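Local coordinates for protein succinate dehydrogenase subunit B (Mycolicibacterium smegmatis MC2 51, PDB 6LUM) that probably relays electrons from succinate oxidation toward the membrane quinone through its 2Fe-2S, 4Fe-4S and 3Fe-4S clusters, as the iron-sulfur subunit of succinate dehydrogenase, at residues C50-L60 / A96-M104; D85-N93 / T114-G122. All coordinates share one frame; numbering follows the deposited sequence.

Contact 1 (C50-L60 / A96-M104); sequences CLPSDRLLNLL and ACKVLMRDM. With FES (Fe2/s2 (inorganic) cluster), chain B.
The thioether of M101 lies among C50, L56 and L59, with its sulfur SD 3.5 Å from SG of C50. L59 and M101 reach toward each other tip to tip, and methyl CE of M101 is equally close, 3.5 Å, to CD1 of L59 and to CD1 of L56. An extended chain beyond CG (chi2 -174°) gives M101 the length to enter this apolar group. M104 adds a second sulfur beside C50, and CG2 of V99 packs 3.4 Å from CB of L56.

At the other end stands R55, the N-cap residue of helix 56-67. Its NH2 donates to O of C97 at 2.9 Å; the acceptor lies near the guanidinium plane and the bond uses a lone pair in the carbonyl plane. A bend at chi2 (143°) turns the chain this way. L100 runs alongside in the same direction and lies over one face of the guanidinium, toward its rim. A weak bond from N of L57 to O of A96, 3.3 Å, also joins the first turn of the helix to the loop.

Further out, L28 of strand 27-32 touches L56 and L59, while I115 of strand 114-118 touches M101, placing the contact against the sheet of the 2Fe-2S domain. C97 belongs to the 2Fe-2S pocket, its SG 2.7 Å from iron FE2, and CD2 of L57 packs on its CB. Two carbonyl bonds thus tie the cluster loop to the helix start, adding to apolar packing that runs the length of the contact, with the sulfurs of C50, M101 and M104 gathered at one end.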
ATOM      1  N   CYS J  50     -37.048  26.795  36.460  1.00 37.24           N
ATOM      2  CA  CYS J  50     -35.769  27.307  36.006  1.00 37.24           C
ATOM      3  C   CYS J  50     -35.231  28.300  37.023  1.00 37.24           C
ATOM      4  O   CYS J  50     -35.950  28.759  37.909  1.00 37.24           O
ATOM      5  CB  CYS J  50     -35.904  27.967  34.631  1.00 37.24           C
ATOM      6  SG  CYS J  50     -34.398  28.681  33.957  1.00 37.24           S
ATOM      7  N   LEU J  51     -33.954  28.625  36.896  1.00 38.33           N
ATOM      8  CA  LEU J  51     -33.276  29.589  37.748  1.00 38.33           C
ATOM      9  C   LEU J  51     -32.413  30.495  36.892  1.00 38.33           C
ATOM     10  O   LEU J  51     -32.283  30.290  35.683  1.00 38.33           O
ATOM     11  CB  LEU J  51     -32.401  28.888  38.801  1.00 38.33           C
ATOM     12  CG  LEU J  51     -32.968  28.461  40.152  1.00 38.33           C
ATOM     13  CD1 LEU J  51     -33.465  29.679  40.892  1.00 38.33           C
ATOM     14  CD2 LEU J  51     -34.045  27.410  40.025  1.00 38.33           C
ATOM     15  N   PRO J  52     -31.822  31.534  37.486  1.00 39.38           N
ATOM     16  CA  PRO J  52     -30.761  32.247  36.766  1.00 39.38           C
ATOM     17  C   PRO J  52     -29.513  31.406  36.579  1.00 39.38           C
ATOM     18  O   PRO J  52     -28.886  31.462  35.515  1.00 39.38           O
ATOM     19  CB  PRO J  52     -30.500  33.468  37.656  1.00 39.38           C
ATOM     20  CG  PRO J  52     -31.759  33.652  38.409  1.00 39.38           C
ATOM     21  CD  PRO J  52     -32.248  32.273  38.683  1.00 39.38           C
ATOM     22  N   SER J  53     -29.127  30.637  37.588  1.00 35.70           N
ATOM     23  CA  SER J  53     -27.952  29.773  37.500  1.00 35.70           C
ATOM     24  C   SER J  53     -28.348  28.339  37.155  1.00 35.70           C
ATOM     25  O   SER J  53     -28.075  27.399  37.893  1.00 35.70           O
ATOM     26  CB  SER J  53     -27.162  29.829  38.802  1.00 35.70           C
ATOM     27  OG  SER J  53     -26.612  31.117  39.003  1.00 35.70           O
ATOM     28  N   ASP J  54     -29.004  28.177  36.013  1.00 30.00           N
ATOM     29  CA  ASP J  54     -29.331  26.863  35.488  1.00 30.00           C
ATOM     30  C   ASP J  54     -28.792  26.724  34.080  1.00 30.00           C
ATOM     31  O   ASP J  54     -28.195  27.644  33.523  1.00 30.00           O
ATOM     32  CB  ASP J  54     -30.836  26.592  35.470  1.00 30.00           C
ATOM     33  CG  ASP J  54     -31.373  26.202  36.820  1.00 30.00           C
ATOM     34  OD1 ASP J  54     -30.603  25.657  37.634  1.00 30.00           O
ATOM     35  OD2 ASP J  54     -32.579  26.408  37.058  1.00 30.00           O
ATOM     36  N   ARG J  55     -29.023  25.545  33.514  1.00 17.81           N
ATOM     37  CA  ARG J  55     -28.652  25.233  32.149  1.00 17.81           C
ATOM     38  C   ARG J  55     -29.595  24.159  31.642  1.00 17.81           C
ATOM     39  O   ARG J  55     -30.270  23.476  32.422  1.00 17.81           O
ATOM     40  CB  ARG J  55     -27.198  24.785  32.059  1.00 17.81           C
ATOM     41  CG  ARG J  55     -26.239  25.931  31.972  1.00 17.81           C
ATOM     42  CD  ARG J  55     -24.977  25.680  32.732  1.00 17.81           C
ATOM     43  NE  ARG J  55     -24.206  26.907  32.882  1.00 17.81           N
ATOM     44  CZ  ARG J  55     -23.328  27.347  31.989  1.00 17.81           C
ATOM     45  NH1 ARG J  55     -22.663  28.472  32.202  1.00 17.81           N
ATOM     46  NH2 ARG J  55     -23.112  26.658  30.883  1.00 17.81           N
ATOM     47  N   LEU J  56     -29.652  24.016  30.322  1.00 11.95           N
ATOM     48  CA  LEU J  56     -30.575  23.040  29.771  1.00 11.95           C
ATOM     49  C   LEU J  56     -30.251  21.642  30.258  1.00 11.95           C
ATOM     50  O   LEU J  56     -31.136  20.789  30.314  1.00 11.95           O
ATOM     51  CB  LEU J  56     -30.565  23.083  28.251  1.00 11.95           C
ATOM     52  CG  LEU J  56     -31.719  22.342  27.605  1.00 11.95           C
ATOM     53  CD1 LEU J  56     -33.002  22.883  28.124  1.00 11.95           C
ATOM     54  CD2 LEU J  56     -31.664  22.506  26.139  1.00 11.95           C
ATOM     55  N   LEU J  57     -29.001  21.386  30.632  1.00  9.53           N
ATOM     56  CA  LEU J  57     -28.674  20.090  31.205  1.00  9.53           C
ATOM     57  C   LEU J  57     -29.335  19.915  32.559  1.00  9.53           C
ATOM     58  O   LEU J  57     -29.859  18.843  32.858  1.00  9.53           O
ATOM     59  CB  LEU J  57     -27.167  19.931  31.329  1.00  9.53           C
ATOM     60  CG  LEU J  57     -26.658  18.501  31.307  1.00  9.53           C
ATOM     61  CD1 LEU J  57     -27.114  17.832  30.043  1.00  9.53           C
ATOM     62  CD2 LEU J  57     -25.164  18.491  31.407  1.00  9.53           C
ATOM     63  N   ASN J  58     -29.324  20.952  33.391  1.00 12.24           N
ATOM     64  CA  ASN J  58     -30.019  20.870  34.667  1.00 12.24           C
ATOM     65  C   ASN J  58     -31.500  20.621  34.462  1.00 12.24           C
ATOM     66  O   ASN J  58     -32.121  19.854  35.205  1.00 12.24           O
ATOM     67  CB  ASN J  58     -29.806  22.146  35.468  1.00 12.24           C
ATOM     68  CG  ASN J  58     -28.369  22.360  35.843  1.00 12.24           C
ATOM     69  OD1 ASN J  58     -27.474  21.746  35.280  1.00 12.24           O
ATOM     70  ND2 ASN J  58     -28.136  23.241  36.798  1.00 12.24           N
ATOM     71  N   LEU J  59     -32.087  21.239  33.438  1.00 13.25           N
ATOM     72  CA  LEU J  59     -33.518  21.053  33.222  1.00 13.25           C
ATOM     73  C   LEU J  59     -33.832  19.659  32.688  1.00 13.25           C
ATOM     74  O   LEU J  59     -34.824  19.042  33.091  1.00 13.25           O
ATOM     75  CB  LEU J  59     -34.051  22.116  32.273  1.00 13.25           C
ATOM     76  CG  LEU J  59     -33.932  23.580  32.669  1.00 13.25           C
ATOM     77  CD1 LEU J  59     -35.057  24.323  32.015  1.00 13.25           C
ATOM     78  CD2 LEU J  59     -33.980  23.761  34.156  1.00 13.25           C
ATOM     79  N   LEU J  60     -33.005  19.144  31.784  1.00 10.71           N
ATOM     80  CA  LEU J  60     -33.214  17.789  31.297  1.00 10.71           C
ATOM     81  C   LEU J  60     -32.983  16.764  32.395  1.00 10.71           C
ATOM     82  O   LEU J  60     -33.634  15.717  32.412  1.00 10.71           O
ATOM     83  CB  LEU J  60     -32.300  17.514  30.111  1.00 10.71           C
ATOM     84  CG  LEU J  60     -32.527  18.338  28.852  1.00 10.71           C
ATOM     85  CD1 LEU J  60     -31.435  18.075  27.865  1.00 10.71           C
ATOM     86  CD2 LEU J  60     -33.839  17.991  28.253  1.00 10.71           C
ATOM     87  N   ALA J  96     -26.095  21.170  25.052  1.00 10.78           N
ATOM     88  CA  ALA J  96     -27.060  21.570  26.068  1.00 10.78           C
ATOM     89  C   ALA J  96     -26.467  21.992  27.400  1.00 10.78           C
ATOM     90  O   ALA J  96     -27.165  22.619  28.191  1.00 10.78           O
ATOM     91  CB  ALA J  96     -28.020  20.422  26.318  1.00 10.78           C
ATOM     92  N   CYS J  97     -25.226  21.651  27.697  1.00  8.82           N
ATOM     93  CA  CYS J  97     -24.645  22.054  28.971  1.00  8.82           C
ATOM     94  C   CYS J  97     -24.243  23.513  29.001  1.00  8.82           C
ATOM     95  O   CYS J  97     -23.739  23.971  30.024  1.00  8.82           O
ATOM     96  CB  CYS J  97     -23.418  21.212  29.296  1.00  8.82           C
ATOM     97  SG  CYS J  97     -21.931  21.717  28.472  1.00  8.82           S
ATOM     98  N   LYS J  98     -24.442  24.251  27.916  1.00 10.28           N
ATOM     99  CA  LYS J  98     -23.935  25.604  27.813  1.00 10.28           C
ATOM    100  C   LYS J  98     -24.986  26.645  27.482  1.00 10.28           C
ATOM    101  O   LYS J  98     -24.626  27.811  27.306  1.00 10.28           O
ATOM    102  CB  LYS J  98     -22.844  25.679  26.748  1.00 10.28           C
ATOM    103  CG  LYS J  98     -21.597  24.983  27.127  1.00 10.28           C
ATOM    104  CD  LYS J  98     -20.636  24.980  25.999  1.00 10.28           C
ATOM    105  CE  LYS J  98     -19.293  25.384  26.498  1.00 10.28           C
ATOM    106  NZ  LYS J  98     -18.335  25.524  25.386  1.00 10.28           N
ATOM    107  N   VAL J  99     -26.266  26.281  27.396  1.00 13.33           N
ATOM    108  CA  VAL J  99     -27.231  27.239  26.895  1.00 13.33           C
ATOM    109  C   VAL J  99     -27.553  28.324  27.909  1.00 13.33           C
ATOM    110  O   VAL J  99     -28.155  29.336  27.539  1.00 13.33           O
ATOM    111  CB  VAL J  99     -28.516  26.553  26.436  1.00 13.33           C
ATOM    112  CG1 VAL J  99     -28.189  25.391  25.546  1.00 13.33           C
ATOM    113  CG2 VAL J  99     -29.294  26.150  27.621  1.00 13.33           C
ATOM    114  N   LEU J 100     -27.192  28.150  29.179  1.00 22.88           N
ATOM    115  CA  LEU J 100     -26.982  29.283  30.080  1.00 22.88           C
ATOM    116  C   LEU J 100     -28.228  30.168  30.177  1.00 22.88           C
ATOM    117  O   LEU J 100     -28.283  31.278  29.653  1.00 22.88           O
ATOM    118  CB  LEU J 100     -25.762  30.091  29.634  1.00 22.88           C
ATOM    119  CG  LEU J 100     -25.384  31.274  30.510  1.00 22.88           C
ATOM    120  CD1 LEU J 100     -25.126  30.804  31.918  1.00 22.88           C
ATOM    121  CD2 LEU J 100     -24.166  31.968  29.939  1.00 22.88           C
ATOM    122  N   MET J 101     -29.240  29.634  30.819  1.00 34.47           N
ATOM    123  CA  MET J 101     -30.507  30.356  30.928  1.00 34.47           C
ATOM    124  C   MET J 101     -30.448  31.589  31.798  1.00 34.47           C
ATOM    125  O   MET J 101     -31.523  32.117  32.071  1.00 34.47           O
ATOM    126  CB  MET J 101     -31.580  29.416  31.449  1.00 34.47           C
ATOM    127  CG  MET J 101     -31.817  28.288  30.508  1.00 34.47           C
ATOM    128  SD  MET J 101     -33.169  27.246  30.991  1.00 34.47           S
ATOM    129  CE  MET J 101     -33.017  26.045  29.694  1.00 34.47           C
ATOM    130  N   ARG J 102     -29.278  32.049  32.247  1.00 46.37           N
ATOM    131  CA  ARG J 102     -29.178  33.315  32.970  1.00 46.37           C
ATOM    132  C   ARG J 102     -29.814  34.464  32.203  1.00 46.37           C
ATOM    133  O   ARG J 102     -30.278  35.433  32.810  1.00 46.37           O
ATOM    134  CB  ARG J 102     -27.709  33.634  33.253  1.00 46.37           C
ATOM    135  CG  ARG J 102     -27.460  34.732  34.272  1.00 46.37           C
ATOM    136  CD  ARG J 102     -25.964  34.870  34.561  1.00 46.37           C
ATOM    137  NE  ARG J 102     -25.341  33.583  34.866  1.00 46.37           N
ATOM    138  CZ  ARG J 102     -24.029  33.362  34.891  1.00 46.37           C
ATOM    139  NH1 ARG J 102     -23.177  34.343  34.626  1.00 46.37           N
ATOM    140  NH2 ARG J 102     -23.569  32.152  35.179  1.00 46.37           N
ATOM    141  N   ASP J 103     -29.846  34.376  30.878  1.00 48.26           N
ATOM    142  CA  ASP J 103     -30.363  35.457  30.045  1.00 48.26           C
ATOM    143  C   ASP J 103     -31.804  35.158  29.630  1.00 48.26           C
ATOM    144  O   ASP J 103     -32.102  34.792  28.493  1.00 48.26           O
ATOM    145  CB  ASP J 103     -29.458  35.665  28.835  1.00 48.26           C
ATOM    146  CG  ASP J 103     -29.103  34.364  28.140  1.00 48.26           C
ATOM    147  OD1 ASP J 103     -29.763  33.343  28.406  1.00 48.26           O
ATOM    148  OD2 ASP J 103     -28.155  34.356  27.334  1.00 48.26           O
ATOM    149  N   MET J 104     -32.712  35.325  30.587  1.00 50.45           N
ATOM    150  CA  MET J 104     -34.147  35.269  30.316  1.00 50.45           C
ATOM    151  C   MET J 104     -34.772  36.576  30.795  1.00 50.45           C
ATOM    152  O   MET J 104     -35.300  36.681  31.904  1.00 50.45           O
ATOM    153  CB  MET J 104     -34.789  34.010  30.965  1.00 50.45           C
ATOM    154  CG  MET J 104     -34.581  33.858  32.464  1.00 50.45           C
ATOM    155  SD  MET J 104     -35.242  32.306  33.101  1.00 50.45           S
ATOM    156  CE  MET J 104     -34.725  32.407  34.810  1.00 50.45           C
TER
HETATM  157 FE1  FES B 301     -20.024  16.973  28.325  1.00 11.43          FE
HETATM  158 FE2  FES B 301     -21.965  19.168  27.620  1.00 11.43          FE
HETATM  159  S1  FES B 301     -21.873  17.687  29.231  1.00 11.43           S
HETATM  160  S2  FES B 301     -19.986  18.621  26.888  1.00 11.43           S

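Contact 2 (D85-N93 / T114-G122); sequences DAMRINGVN and TITIEPIRG. With FES (Fe2/s2 (inorganic) cluster), chain B.
R88 bends at chi3 (-62°), which turns its guanidinium edge to O of P119. NE donates to that oxygen at 2.8 Å and NH2 at 3.1 Å, a side-on grip by two nitrogens on one atom, with the oxygen in the guanidinium plane. E118 has CG between its backbone N and carbonyl carbon (chi1 52°), and this brings the carboxylate over one face of R88. The two flat groups are stacked, their planes 15° apart. OE2 of E118 is 3.7 Å from NH1 of R88, a long salt bridge acting through charge alone, since no N-H points at the oxygen. CB of R121 covers the opposite face, centred on the guanidinium.

The backbones beneath form an antiparallel pairing in the mixed beta sheet of the plant-type ferredoxin (beta-grasp) 2Fe-2S domain. R88 and E118 make the hydrogen-bonded pair, N of R88 to O of E118 at 2.8 Å, with the reciprocal bond back to O of R88. I89 and I117 are the adjacent non-hydrogen-bonded pair. N90 then donates its N to O of T116 at 2.8 Å, just before the chain turns into 92-93.

On the sheet face carrying I89 and I117, CG2 of I89 lies 3.8 Å from CG2 of I115, their side chains side by side, and helix 56-67 covers this face through L56. On the R88 and E118 face, T19 of succinate dehydrogenase subunit C packs on both residues. CG2 of I120 meets A86 and the side-chain amide of N93, whose ND2 is hydrogen-bonded to O of C179. At the start of 85-93, D85 binds iron FE2 of the 2Fe-2S cluster through both carboxylate oxygens, OD1 and OD2, each about 2.5 Å from the metal.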
ATOM      1  N   ASP J  85     -23.135  15.990  24.548  1.00 24.51           N
ATOM      2  CA  ASP J  85     -24.552  16.327  24.514  1.00 24.51           C
ATOM      3  C   ASP J  85     -24.894  17.364  23.461  1.00 24.51           C
ATOM      4  O   ASP J  85     -25.602  18.326  23.751  1.00 24.51           O
ATOM      5  CB  ASP J  85     -25.000  16.840  25.862  1.00 24.51           C
ATOM      6  CG  ASP J  85     -24.085  17.842  26.385  1.00 24.51           C
ATOM      7  OD1 ASP J  85     -23.059  18.043  25.740  1.00 24.51           O
ATOM      8  OD2 ASP J  85     -24.370  18.433  27.429  1.00 24.51           O
ATOM      9  N   ALA J  86     -24.388  17.200  22.249  1.00 13.35           N
ATOM     10  CA  ALA J  86     -24.839  18.032  21.152  1.00 13.35           C
ATOM     11  C   ALA J  86     -26.316  17.790  20.897  1.00 13.35           C
ATOM     12  O   ALA J  86     -26.751  16.648  20.755  1.00 13.35           O
ATOM     13  CB  ALA J  86     -24.033  17.729  19.898  1.00 13.35           C
ATOM     14  N   MET J  87     -27.088  18.868  20.840  1.00 12.15           N
ATOM     15  CA  MET J  87     -28.513  18.804  20.572  1.00 12.15           C
ATOM     16  C   MET J  87     -28.885  19.956  19.666  1.00 12.15           C
ATOM     17  O   MET J  87     -28.106  20.879  19.461  1.00 12.15           O
ATOM     18  CB  MET J  87     -29.339  18.879  21.855  1.00 12.15           C
ATOM     19  CG  MET J  87     -29.415  17.598  22.620  1.00 12.15           C
ATOM     20  SD  MET J  87     -29.692  17.880  24.361  1.00 12.15           S
ATOM     21  CE  MET J  87     -29.153  16.314  25.005  1.00 12.15           C
ATOM     22  N   ARG J  88     -30.091  19.894  19.131  1.00 12.64           N
ATOM     23  CA  ARG J  88     -30.720  20.997  18.421  1.00 12.64           C
ATOM     24  C   ARG J  88     -31.687  21.664  19.376  1.00 12.64           C
ATOM     25  O   ARG J  88     -32.727  21.094  19.706  1.00 12.64           O
ATOM     26  CB  ARG J  88     -31.461  20.505  17.188  1.00 12.64           C
ATOM     27  CG  ARG J  88     -30.759  20.717  15.905  1.00 12.64           C
ATOM     28  CD  ARG J  88     -31.713  20.481  14.794  1.00 12.64           C
ATOM     29  NE  ARG J  88     -32.193  19.111  14.793  1.00 12.64           N
ATOM     30  CZ  ARG J  88     -33.186  18.679  14.032  1.00 12.64           C
ATOM     31  NH1 ARG J  88     -33.796  19.522  13.221  1.00 12.64           N
ATOM     32  NH2 ARG J  88     -33.567  17.414  14.076  1.00 12.64           N
ATOM     33  N   ILE J  89     -31.350  22.866  19.811  1.00  9.34           N
ATOM     34  CA  ILE J  89     -32.126  23.605  20.787  1.00  9.34           C
ATOM     35  C   ILE J  89     -32.561  24.896  20.129  1.00  9.34           C
ATOM     36  O   ILE J  89     -31.742  25.801  19.936  1.00  9.34           O
ATOM     37  CB  ILE J  89     -31.322  23.886  22.054  1.00  9.34           C
ATOM     38  CG1 ILE J  89     -30.859  22.573  22.669  1.00  9.34           C
ATOM     39  CG2 ILE J  89     -32.144  24.683  23.025  1.00  9.34           C
ATOM     40  CD1 ILE J  89     -29.535  22.656  23.329  1.00  9.34           C
ATOM     41  N   ASN J  90     -33.846  24.987  19.788  1.00  9.97           N
ATOM     42  CA  ASN J  90     -34.416  26.159  19.129  1.00  9.97           C
ATOM     43  C   ASN J  90     -33.803  26.360  17.748  1.00  9.97           C
ATOM     44  O   ASN J  90     -33.450  27.471  17.357  1.00  9.97           O
ATOM     45  CB  ASN J  90     -34.246  27.411  19.985  1.00  9.97           C
ATOM     46  CG  ASN J  90     -35.275  27.515  21.070  1.00  9.97           C
ATOM     47  OD1 ASN J  90     -35.006  28.032  22.147  1.00  9.97           O
ATOM     48  ND2 ASN J  90     -36.469  27.031  20.791  1.00  9.97           N
ATOM     49  N   GLY J  91     -33.685  25.280  17.007  1.00  7.41           N
ATOM     50  CA  GLY J  91     -33.102  25.335  15.678  1.00  7.41           C
ATOM     51  C   GLY J  91     -31.632  25.040  15.546  1.00  7.41           C
ATOM     52  O   GLY J  91     -31.249  24.205  14.735  1.00  7.41           O
ATOM     53  N   VAL J  92     -30.802  25.687  16.342  1.00  8.21           N
ATOM     54  CA  VAL J  92     -29.352  25.592  16.231  1.00  8.21           C
ATOM     55  C   VAL J  92     -28.812  24.472  17.106  1.00  8.21           C
ATOM     56  O   VAL J  92     -29.405  24.114  18.117  1.00  8.21           O
ATOM     57  CB  VAL J  92     -28.710  26.934  16.614  1.00  8.21           C
ATOM     58  CG1 VAL J  92     -29.081  27.977  15.639  1.00  8.21           C
ATOM     59  CG2 VAL J  92     -29.194  27.348  17.965  1.00  8.21           C
ATOM     60  N   ASN J  93     -27.655  23.934  16.721  1.00  9.84           N
ATOM     61  CA  ASN J  93     -26.917  22.970  17.527  1.00  9.84           C
ATOM     62  C   ASN J  93     -26.230  23.668  18.693  1.00  9.84           C
ATOM     63  O   ASN J  93     -25.657  24.742  18.519  1.00  9.84           O
ATOM     64  CB  ASN J  93     -25.869  22.277  16.671  1.00  9.84           C
ATOM     65  CG  ASN J  93     -26.458  21.304  15.720  1.00  9.84           C
ATOM     66  OD1 ASN J  93     -27.652  21.264  15.531  1.00  9.84           O
ATOM     67  ND2 ASN J  93     -25.623  20.510  15.105  1.00  9.84           N
ATOM     68  N   THR J 114     -41.020  28.763  26.081  1.00 35.31           N
ATOM     69  CA  THR J 114     -40.954  27.389  25.614  1.00 35.31           C
ATOM     70  C   THR J 114     -39.618  27.176  24.924  1.00 35.31           C
ATOM     71  O   THR J 114     -39.153  28.049  24.189  1.00 35.31           O
ATOM     72  CB  THR J 114     -42.108  27.074  24.658  1.00 35.31           C
ATOM     73  OG1 THR J 114     -43.351  27.260  25.341  1.00 35.31           O
ATOM     74  CG2 THR J 114     -42.028  25.647  24.149  1.00 35.31           C
ATOM     75  N   ILE J 115     -39.001  26.028  25.177  1.00 22.00           N
ATOM     76  CA  ILE J 115     -37.726  25.658  24.582  1.00 22.00           C
ATOM     77  C   ILE J 115     -37.927  24.365  23.818  1.00 22.00           C
ATOM     78  O   ILE J 115     -38.666  23.482  24.260  1.00 22.00           O
ATOM     79  CB  ILE J 115     -36.631  25.514  25.653  1.00 22.00           C
ATOM     80  CG1 ILE J 115     -36.426  26.859  26.332  1.00 22.00           C
ATOM     81  CG2 ILE J 115     -35.340  25.039  25.050  1.00 22.00           C
ATOM     82  CD1 ILE J 115     -35.247  26.915  27.215  1.00 22.00           C
ATOM     83  N   THR J 116     -37.293  24.263  22.660  1.00 16.90           N
ATOM     84  CA  THR J 116     -37.520  23.165  21.736  1.00 16.90           C
ATOM     85  C   THR J 116     -36.230  22.381  21.592  1.00 16.90           C
ATOM     86  O   THR J 116     -35.234  22.917  21.108  1.00 16.90           O
ATOM     87  CB  THR J 116     -37.981  23.698  20.385  1.00 16.90           C
ATOM     88  OG1 THR J 116     -39.204  24.421  20.552  1.00 16.90           O
ATOM     89  CG2 THR J 116     -38.202  22.576  19.425  1.00 16.90           C
ATOM     90  N   ILE J 117     -36.250  21.119  22.001  1.00 12.45           N
ATOM     91  CA  ILE J 117     -35.064  20.277  22.033  1.00 12.45           C
ATOM     92  C   ILE J 117     -35.310  19.078  21.140  1.00 12.45           C
ATOM     93  O   ILE J 117     -36.416  18.534  21.123  1.00 12.45           O
ATOM     94  CB  ILE J 117     -34.736  19.838  23.472  1.00 12.45           C
ATOM     95  CG1 ILE J 117     -34.810  21.036  24.398  1.00 12.45           C
ATOM     96  CG2 ILE J 117     -33.355  19.273  23.555  1.00 12.45           C
ATOM     97  CD1 ILE J 117     -34.925  20.677  25.814  1.00 12.45           C
ATOM     98  N   GLU J 118     -34.298  18.677  20.383  1.00 12.18           N
ATOM     99  CA  GLU J 118     -34.432  17.533  19.494  1.00 12.18           C
ATOM    100  C   GLU J 118     -33.050  17.110  19.035  1.00 12.18           C
ATOM    101  O   GLU J 118     -32.113  17.900  19.100  1.00 12.18           O
ATOM    102  CB  GLU J 118     -35.339  17.871  18.308  1.00 12.18           C
ATOM    103  CG  GLU J 118     -34.936  19.111  17.592  1.00 12.18           C
ATOM    104  CD  GLU J 118     -35.964  19.549  16.598  1.00 12.18           C
ATOM    105  OE1 GLU J 118     -36.940  18.805  16.396  1.00 12.18           O
ATOM    106  OE2 GLU J 118     -35.826  20.662  16.057  1.00 12.18           O
ATOM    107  N   PRO J 119     -32.882  15.869  18.595  1.00  9.87           N
ATOM    108  CA  PRO J 119     -31.548  15.390  18.242  1.00  9.87           C
ATOM    109  C   PRO J 119     -30.940  16.170  17.092  1.00  9.87           C
ATOM    110  O   PRO J 119     -31.617  16.886  16.361  1.00  9.87           O
ATOM    111  CB  PRO J 119     -31.792  13.931  17.847  1.00  9.87           C
ATOM    112  CG  PRO J 119     -33.212  13.839  17.586  1.00  9.87           C
ATOM    113  CD  PRO J 119     -33.866  14.787  18.507  1.00  9.87           C
ATOM    114  N   ILE J 120     -29.626  16.024  16.940  1.00  7.61           N
ATOM    115  CA  ILE J 120     -28.948  16.654  15.823  1.00  7.61           C
ATOM    116  C   ILE J 120     -29.328  15.942  14.534  1.00  7.61           C
ATOM    117  O   ILE J 120     -29.699  14.765  14.531  1.00  7.61           O
ATOM    118  CB  ILE J 120     -27.426  16.665  16.036  1.00  7.61           C
ATOM    119  CG1 ILE J 120     -26.909  15.278  16.375  1.00  7.61           C
ATOM    120  CG2 ILE J 120     -27.070  17.616  17.130  1.00  7.61           C
ATOM    121  CD1 ILE J 120     -25.451  15.251  16.719  1.00  7.61           C
ATOM    122  N   ARG J 121     -29.234  16.660  13.424  1.00 13.28           N
ATOM    123  CA  ARG J 121     -29.815  16.228  12.163  1.00 13.28           C
ATOM    124  C   ARG J 121     -28.739  15.715  11.223  1.00 13.28           C
ATOM    125  O   ARG J 121     -27.854  16.468  10.825  1.00 13.28           O
ATOM    126  CB  ARG J 121     -30.569  17.377  11.508  1.00 13.28           C
ATOM    127  CG  ARG J 121     -30.988  17.068  10.114  1.00 13.28           C
ATOM    128  CD  ARG J 121     -31.859  18.140   9.555  1.00 13.28           C
ATOM    129  NE  ARG J 121     -32.053  17.918   8.135  1.00 13.28           N
ATOM    130  CZ  ARG J 121     -32.610  18.792   7.319  1.00 13.28           C
ATOM    131  NH1 ARG J 121     -33.035  19.955   7.783  1.00 13.28           N
ATOM    132  NH2 ARG J 121     -32.732  18.499   6.038  1.00 13.28           N
ATOM    133  N   GLY J 122     -28.834  14.456  10.841  1.00 11.18           N
ATOM    134  CA  GLY J 122     -27.913  13.921   9.867  1.00 11.18           C
ATOM    135  C   GLY J 122     -27.472  12.523  10.220  1.00 11.18           C
ATOM    136  O   GLY J 122     -26.961  11.785   9.375  1.00 11.18           O
TER
HETATM  137 FE1  FES B 301     -20.024  16.973  28.325  1.00 11.43          FE
HETATM  138 FE2  FES B 301     -21.965  19.168  27.620  1.00 11.43          FE
HETATM  139  S1  FES B 301     -21.873  17.687  29.231  1.00 11.43           S
HETATM  140  S2  FES B 301     -19.986  18.621  26.888  1.00 11.43           S

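Overall arrangement
From the N terminus, the chain passes strands 27-32 and 42-47, then enters 50-60, which leads into helix 56-67. Segment 85-93 follows, with its two short strands. Contact 1 closes a loop when 96-104 returns to the helix start, and contact 2 closes a second when 114-122 pairs with 85-93. Because the segments alternate along the chain, these two loops cross. Contact 1 joins the helix to the cluster loop, and contact 2 pairs strands 88-89 and 114-118 within the mixed sheet. Their centres lie 14 Å apart, yet they meet directly: L56 packs on I89, M101 on I115, and N of A96 probably hydrogen-bonds to O of D85.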